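Local coordinates for flavodoxin (Streptococcus pneumoniae serotype 4, PDB 5LJL), which binds FMN and probably serves as a low-potential electron donor to a number of redox enzymes, at residues L76-G87 / D107-G118. Sequence-based numbering, arbitrary orientation.
Sequences LADLNLNGKIYG and DRVFVSTGAEKG
Tyr86 reaches from its strand between helix 101-113 and the start of strand 116-125, and it is the side chain to follow. Its CB sits over the centre of the Phe110 ring, 3.9 Å from its centroid; the other face of that ring takes Leu76 CD2. With chi1 at 76°, CG lies between the backbone N and carbonyl carbon, and the ring swings out over Phe110 CB, which stands 3.3 Å from the tyrosine centroid and almost on its normal. The two ring planes are tilted by only 13°, yet the rings are so displaced that each has the other residue's CB over its centre. CD2 meets Ala115 CB, CE2 runs past the Lys117 backbone N, and Lys117 CA lies over the face opposite Phe110 CB, offset toward its rim. At the tip, Tyr86 OH donates to Asp107 OD1 (2.6 Å). The same hydroxyl touches Val111 CG2 and accepts from a water that also takes the Lys117 N-H. The other carboxylate oxygen, Asp107 OD2, is met on its syn side by Lys117 NZ at 2.7 Å, so tyrosine and lysine together hold the carboxylate.

At the C-terminal end of helix 101-113, Leu81 N donates to Thr113 O. Thr113 OG1 donates to Phe110 O and accepts from Ala115 N, the latter an ST turn, while Gly114 closes the helix in a Schellman motif. Parallel pairing then begins: Glu116 N to Lys84 O (2.9 Å), Tyr86 N to Glu116 O, Gly118 N to Tyr86 O. Strand 85-92, helix 101-113 and edge strand 116-125 thus form a beta-alpha-beta unit of the five-stranded parallel flavodoxin sheet, ordered 2-1-3-4-5.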
ATOM      1  N   LEU A  76      -2.432  12.715  -3.429  1.00 11.50           N
ATOM      2  CA  LEU A  76      -1.355  12.353  -2.523  1.00 11.01           C
ATOM      3  C   LEU A  76      -0.041  13.161  -2.795  1.00 11.38           C
ATOM      4  O   LEU A  76       0.613  13.641  -1.832  1.00 11.83           O
ATOM      5  CB  LEU A  76      -1.102  10.842  -2.604  1.00 11.41           C
ATOM      6  CG  LEU A  76       0.060  10.287  -1.821  1.00 12.05           C
ATOM      7  CD1 LEU A  76      -0.072  10.510  -0.322  1.00 13.28           C
ATOM      8  CD2 LEU A  76       0.239   8.799  -2.122  1.00 11.49           C
ATOM      9  N   ALA A  77       0.264  13.372  -4.095  1.00  9.61           N
ATOM     10  CA  ALA A  77       1.522  14.053  -4.469  1.00 10.48           C
ATOM     11  C   ALA A  77       1.488  15.512  -3.940  1.00 11.36           C
ATOM     12  O   ALA A  77       2.511  16.166  -3.780  1.00 11.91           O
ATOM     13  CB  ALA A  77       1.674  14.058  -5.987  1.00 10.64           C
ATOM     14  N   ASP A  78       0.321  16.034  -3.728  1.00 12.64           N
ATOM     15  CA  ASP A  78       0.233  17.431  -3.247  1.00 14.44           C
ATOM     16  C   ASP A  78       0.236  17.543  -1.747  1.00 16.18           C
ATOM     17  O   ASP A  78       0.093  18.656  -1.250  1.00 15.97           O
ATOM     18  CB  ASP A  78      -1.049  18.106  -3.790  1.00 15.35           C
ATOM     19  CG  ASP A  78      -0.964  19.653  -3.810  1.00 19.13           C
ATOM     20  OD1 ASP A  78       0.136  20.275  -3.942  1.00 18.97           O
ATOM     21  OD2 ASP A  78      -2.066  20.221  -3.722  1.00 21.52           O
ATOM     22  N   LEU A  79       0.337  16.430  -0.995  1.00 14.58           N
ATOM     23  CA  LEU A  79       0.261  16.479   0.505  1.00 15.85           C
ATOM     24  C   LEU A  79       1.634  16.570   1.148  1.00 17.13           C
ATOM     25  O   LEU A  79       2.618  16.154   0.541  1.00 16.71           O
ATOM     26  CB  LEU A  79      -0.365  15.188   1.061  1.00 16.87           C
ATOM     27  CG  LEU A  79      -1.809  14.888   0.676  1.00 17.45           C
ATOM     28  CD1 LEU A  79      -2.316  13.595   1.352  1.00 17.55           C
ATOM     29  CD2 LEU A  79      -2.712  16.074   1.029  1.00 17.88           C
ATOM     30  N   ASN A  80       1.705  17.109   2.378  1.00 16.15           N
ATOM     31  CA  ASN A  80       2.927  16.995   3.198  1.00 18.81           C
ATOM     32  C   ASN A  80       2.614  16.024   4.322  1.00 17.36           C
ATOM     33  O   ASN A  80       1.669  16.208   5.097  1.00 21.90           O
ATOM     34  CB  ASN A  80       3.445  18.352   3.720  1.00 21.17           C
ATOM     35  CG  ASN A  80       3.999  19.219   2.582  1.00 27.26           C
ATOM     36  OD1 ASN A  80       5.036  18.876   1.949  1.00 35.81           O
ATOM     37  ND2 ASN A  80       3.304  20.311   2.272  1.00 29.61           N
ATOM     38  N   LEU A  81       3.315  14.897   4.304  1.00 14.82           N
ATOM     39  CA  LEU A  81       3.174  13.829   5.230  1.00 14.67           C
ATOM     40  C   LEU A  81       4.436  13.614   6.074  1.00 16.92           C
ATOM     41  O   LEU A  81       4.740  12.494   6.509  1.00 16.87           O
ATOM     42  CB  LEU A  81       2.801  12.510   4.495  1.00 14.50           C
ATOM     43  CG  LEU A  81       1.485  12.513   3.687  1.00 15.40           C
ATOM     44  CD1 LEU A  81       1.263  11.171   3.010  1.00 13.97           C
ATOM     45  CD2 LEU A  81       0.375  12.785   4.576  1.00 15.58           C
ATOM     46  N   ASN A  82       5.133  14.698   6.406  1.00 17.50           N
ATOM     47  CA  ASN A  82       6.166  14.571   7.453  1.00 20.80           C
ATOM     48  C   ASN A  82       5.655  13.970   8.767  1.00 22.01           C
ATOM     49  O   ASN A  82       4.547  14.278   9.280  1.00 24.97           O
ATOM     50  CB  ASN A  82       6.874  15.917   7.697  1.00 23.40           C
ATOM     51  CG  ASN A  82       7.591  16.421   6.451  1.00 25.72           C
ATOM     52  OD1 ASN A  82       8.797  16.221   6.309  1.00 34.69           O
ATOM     53  ND2 ASN A  82       6.852  16.985   5.498  1.00 28.14           N
ATOM     54  N   GLY A  83       6.437  13.039   9.298  1.00 21.24           N
ATOM     55  CA  GLY A  83       6.048  12.336  10.522  1.00 22.47           C
ATOM     56  C   GLY A  83       5.195  11.103  10.337  1.00 21.25           C
ATOM     57  O   GLY A  83       4.799  10.489  11.327  1.00 27.79           O
ATOM     58  N   LYS A  84       4.886  10.735   9.086  1.00 18.15           N
ATOM     59  CA  LYS A  84       4.127   9.517   8.854  1.00 17.26           C
ATOM     60  C   LYS A  84       5.106   8.430   8.352  1.00 15.40           C
ATOM     61  O   LYS A  84       6.067   8.749   7.689  1.00 16.87           O
ATOM     62  CB  LYS A  84       3.041   9.716   7.787  1.00 18.06           C
ATOM     63  CG  LYS A  84       2.110  10.950   7.924  1.00 20.05           C
ATOM     64  CD  LYS A  84       1.259  10.873   9.125  1.00 20.45           C
ATOM     65  CE  LYS A  84       0.301  12.056   9.271  1.00 22.08           C
ATOM     66  NZ  LYS A  84      -0.261  12.097  10.643  1.00 21.35           N
ATOM     67  N   ILE A  85       4.810   7.187   8.670  1.00 14.23           N
ATOM     68  CA  ILE A  85       5.517   5.984   8.186  1.00 14.29           C
ATOM     69  C   ILE A  85       4.671   5.442   7.016  1.00 13.18           C
ATOM     70  O   ILE A  85       3.404   5.370   7.138  1.00 13.95           O
ATOM     71  CB  ILE A  85       5.603   4.902   9.287  1.00 16.15           C
ATOM     72  CG1 ILE A  85       6.227   5.415  10.594  1.00 19.22           C
ATOM     73  CG2 ILE A  85       6.337   3.601   8.818  1.00 16.33           C
ATOM     74  CD1 ILE A  85       7.343   6.344  10.413  1.00 24.54           C
ATOM     75  N   TYR A  86       5.314   5.019   5.914  1.00 10.51           N
ATOM     76  CA  TYR A  86       4.524   4.428   4.841  1.00 10.07           C
ATOM     77  C   TYR A  86       5.105   3.069   4.405  1.00  9.75           C
ATOM     78  O   TYR A  86       6.251   2.755   4.657  1.00 10.42           O
ATOM     79  CB  TYR A  86       4.443   5.362   3.614  1.00 10.22           C
ATOM     80  CG  TYR A  86       5.699   5.422   2.752  1.00 10.63           C
ATOM     81  CD1 TYR A  86       5.884   4.556   1.675  1.00 11.00           C
ATOM     82  CD2 TYR A  86       6.642   6.420   2.952  1.00 12.14           C
ATOM     83  CE1 TYR A  86       7.039   4.632   0.871  1.00 11.81           C
ATOM     84  CE2 TYR A  86       7.792   6.521   2.157  1.00 11.77           C
ATOM     85  CZ  TYR A  86       7.969   5.656   1.094  1.00 13.01           C
ATOM     86  OH  TYR A  86       9.122   5.739   0.340  1.00 13.59           O
ATOM     87  N   GLY A  87       4.293   2.356   3.661  1.00  9.10           N
ATOM     88  CA  GLY A  87       4.744   1.222   2.884  1.00  9.21           C
ATOM     89  C   GLY A  87       3.863   1.004   1.682  1.00  8.96           C
ATOM     90  O   GLY A  87       2.713   1.520   1.612  1.00  8.93           O
ATOM     91  N   ASP A 107       5.810   4.268  -4.278  1.00 11.03           N
ATOM     92  CA  ASP A 107       6.959   4.453  -3.357  1.00 12.62           C
ATOM     93  C   ASP A 107       7.525   5.873  -3.558  1.00 11.92           C
ATOM     94  O   ASP A 107       7.734   6.629  -2.587  1.00 13.01           O
ATOM     95  CB  ASP A 107       7.982   3.346  -3.607  1.00 14.91           C
ATOM     96  CG  ASP A 107       9.161   3.401  -2.683  1.00 17.48           C
ATOM     97  OD1 ASP A 107       9.221   4.175  -1.743  1.00 17.41           O
ATOM     98  OD2 ASP A 107      10.031   2.562  -2.902  1.00 23.62           O
ATOM     99  N   ARG A 108       7.751   6.272  -4.817  1.00 12.41           N
ATOM    100  CA  ARG A 108       8.347   7.583  -5.113  1.00 13.95           C
ATOM    101  C   ARG A 108       7.473   8.744  -4.729  1.00 13.29           C
ATOM    102  O   ARG A 108       7.965   9.735  -4.172  1.00 13.96           O
ATOM    103  CB  ARG A 108       8.759   7.657  -6.595  1.00 17.57           C
ATOM    104  CG  ARG A 108       9.867   6.700  -6.946  1.00 20.49           C
ATOM    105  CD  ARG A 108      11.269   7.200  -6.552  1.00 27.81           C
ATOM    106  NE  ARG A 108      12.334   6.416  -7.261  1.00 40.46           N
ATOM    107  CZ  ARG A 108      13.514   6.874  -7.734  1.00 39.77           C
ATOM    108  NH1 ARG A 108      13.885   8.153  -7.613  1.00 40.90           N
ATOM    109  NH2 ARG A 108      14.337   6.030  -8.363  1.00 40.82           N
ATOM    110  N   VAL A 109       6.177   8.661  -4.998  1.00 12.36           N
ATOM    111  CA  VAL A 109       5.279   9.709  -4.594  1.00 11.91           C
ATOM    112  C   VAL A 109       5.232   9.880  -3.083  1.00 10.78           C
ATOM    113  O   VAL A 109       5.225  11.038  -2.569  1.00 10.98           O
ATOM    114  CB  VAL A 109       3.892   9.640  -5.306  1.00 11.94           C
ATOM    115  CG1 VAL A 109       2.990   8.650  -4.654  1.00 13.87           C
ATOM    116  CG2 VAL A 109       3.226  11.017  -5.250  1.00 11.84           C
ATOM    117  N   PHE A 110       5.236   8.765  -2.326  1.00  9.67           N
ATOM    118  CA  PHE A 110       5.339   8.870  -0.877  1.00 10.47           C
ATOM    119  C   PHE A 110       6.663   9.567  -0.390  1.00 11.49           C
ATOM    120  O   PHE A 110       6.603  10.459   0.505  1.00 12.36           O
ATOM    121  CB  PHE A 110       5.200   7.517  -0.207  1.00 10.51           C
ATOM    122  CG  PHE A 110       3.772   7.126   0.100  1.00 10.31           C
ATOM    123  CD1 PHE A 110       3.010   7.848   1.010  1.00 10.68           C
ATOM    124  CD2 PHE A 110       3.281   5.925  -0.395  1.00 10.26           C
ATOM    125  CE1 PHE A 110       1.744   7.423   1.352  1.00 10.52           C
ATOM    126  CE2 PHE A 110       2.019   5.444   0.007  1.00 10.19           C
ATOM    127  CZ  PHE A 110       1.243   6.218   0.860  1.00 11.02           C
ATOM    128  N   VAL A 111       7.758   9.229  -1.023  1.00 11.94           N
ATOM    129  CA  VAL A 111       9.071   9.864  -0.701  1.00 13.63           C
ATOM    130  C   VAL A 111       8.877  11.401  -0.862  1.00 13.51           C
ATOM    131  O   VAL A 111       9.305  12.187   0.026  1.00 13.87           O
ATOM    132  CB  VAL A 111      10.188   9.453  -1.618  1.00 15.31           C
ATOM    133  CG1 VAL A 111      11.395  10.365  -1.354  1.00 17.95           C
ATOM    134  CG2 VAL A 111      10.609   8.021  -1.404  1.00 16.08           C
ATOM    135  N   SER A 112       8.226  11.777  -1.959  1.00 13.22           N
ATOM    136  CA  SER A 112       8.058  13.228  -2.286  1.00 13.83           C
ATOM    137  C   SER A 112       7.258  14.010  -1.246  1.00 15.48           C
ATOM    138  O   SER A 112       7.467  15.210  -1.140  1.00 17.02           O
ATOM    139  CB  SER A 112       7.530  13.419  -3.709  1.00 13.93           C
ATOM    140  OG  SER A 112       6.107  13.290  -3.857  1.00 13.80           O
ATOM    141  N   THR A 113       6.366  13.367  -0.487  1.00 13.60           N
ATOM    142  CA  THR A 113       5.550  13.982   0.539  1.00 14.33           C
ATOM    143  C   THR A 113       6.287  14.229   1.863  1.00 15.33           C
ATOM    144  O   THR A 113       5.770  14.951   2.726  1.00 16.80           O
ATOM    145  CB  THR A 113       4.332  13.132   0.917  1.00 14.31           C
ATOM    146  OG1 THR A 113       4.718  11.927   1.641  1.00 12.72           O
ATOM    147  CG2 THR A 113       3.448  12.809  -0.289  1.00 14.55           C
ATOM    148  N   GLY A 114       7.479  13.685   2.016  1.00 12.92           N
ATOM    149  CA  GLY A 114       8.158  13.712   3.257  1.00 13.99           C
ATOM    150  C   GLY A 114       7.949  12.594   4.212  1.00 13.73           C
ATOM    151  O   GLY A 114       8.621  12.544   5.222  1.00 14.37           O
ATOM    152  N   ALA A 115       7.005  11.665   3.934  1.00 13.38           N
ATOM    153  CA  ALA A 115       6.853  10.456   4.757  1.00 12.62           C
ATOM    154  C   ALA A 115       8.073   9.557   4.673  1.00 12.51           C
ATOM    155  O   ALA A 115       8.861   9.617   3.689  1.00 14.17           O
ATOM    156  CB  ALA A 115       5.589   9.669   4.318  1.00 13.47           C
ATOM    157  N   GLU A 116       8.244   8.720   5.699  1.00 12.38           N
ATOM    158  CA  GLU A 116       9.376   7.773   5.736  1.00 13.49           C
ATOM    159  C   GLU A 116       8.955   6.342   5.449  1.00 12.39           C
ATOM    160  O   GLU A 116       8.042   5.833   6.123  1.00 12.07           O
ATOM    161  CB  GLU A 116      10.075   7.858   7.109  1.00 13.38           C
ATOM    162  CG  GLU A 116      10.789   9.147   7.418  1.00 14.09           C
ATOM    163  CD  GLU A 116      11.403   9.123   8.828  1.00 15.87           C
ATOM    164  OE1 GLU A 116      12.621   9.437   8.903  1.00 14.87           O
ATOM    165  OE2 GLU A 116      10.674   8.903   9.846  1.00 16.39           O
ATOM    166  N   LYS A 117       9.706   5.646   4.560  1.00 11.70           N
ATOM    167  CA  LYS A 117       9.462   4.231   4.216  1.00 12.02           C
ATOM    168  C   LYS A 117       9.792   3.350   5.451  1.00 12.44           C
ATOM    169  O   LYS A 117      10.940   3.334   5.907  1.00 12.83           O
ATOM    170  CB  LYS A 117      10.325   3.791   3.030  1.00 14.19           C
ATOM    171  CG  LYS A 117      10.137   2.315   2.684  1.00 16.78           C
ATOM    172  CD  LYS A 117      11.191   1.855   1.661  1.00 22.16           C
ATOM    173  CE  LYS A 117      10.873   2.395   0.311  1.00 24.65           C
ATOM    174  NZ  LYS A 117      11.494   1.625  -0.813  1.00 24.07           N
ATOM    175  N   GLY A 118       8.824   2.622   5.987  1.00 11.18           N
ATOM    176  CA  GLY A 118       9.066   1.788   7.157  1.00 11.30           C
ATOM    177  C   GLY A 118       9.571   0.375   6.871  1.00 11.05           C
ATOM    178  O   GLY A 118       9.968  -0.318   7.812  1.00 11.76           O
TER
HETATM  179  O   HOH W   1       4.942  15.335  -4.977  1.00 14.11           O
HETATM  180  O   HOH W   2       8.642  11.987   7.908  1.00 21.92           O
HETATM  181  O   HOH W   3       7.977   9.627   9.724  1.00 23.69           O
HETATM  182  O   HOH W   4      11.200   7.063   2.283  1.00 22.97           O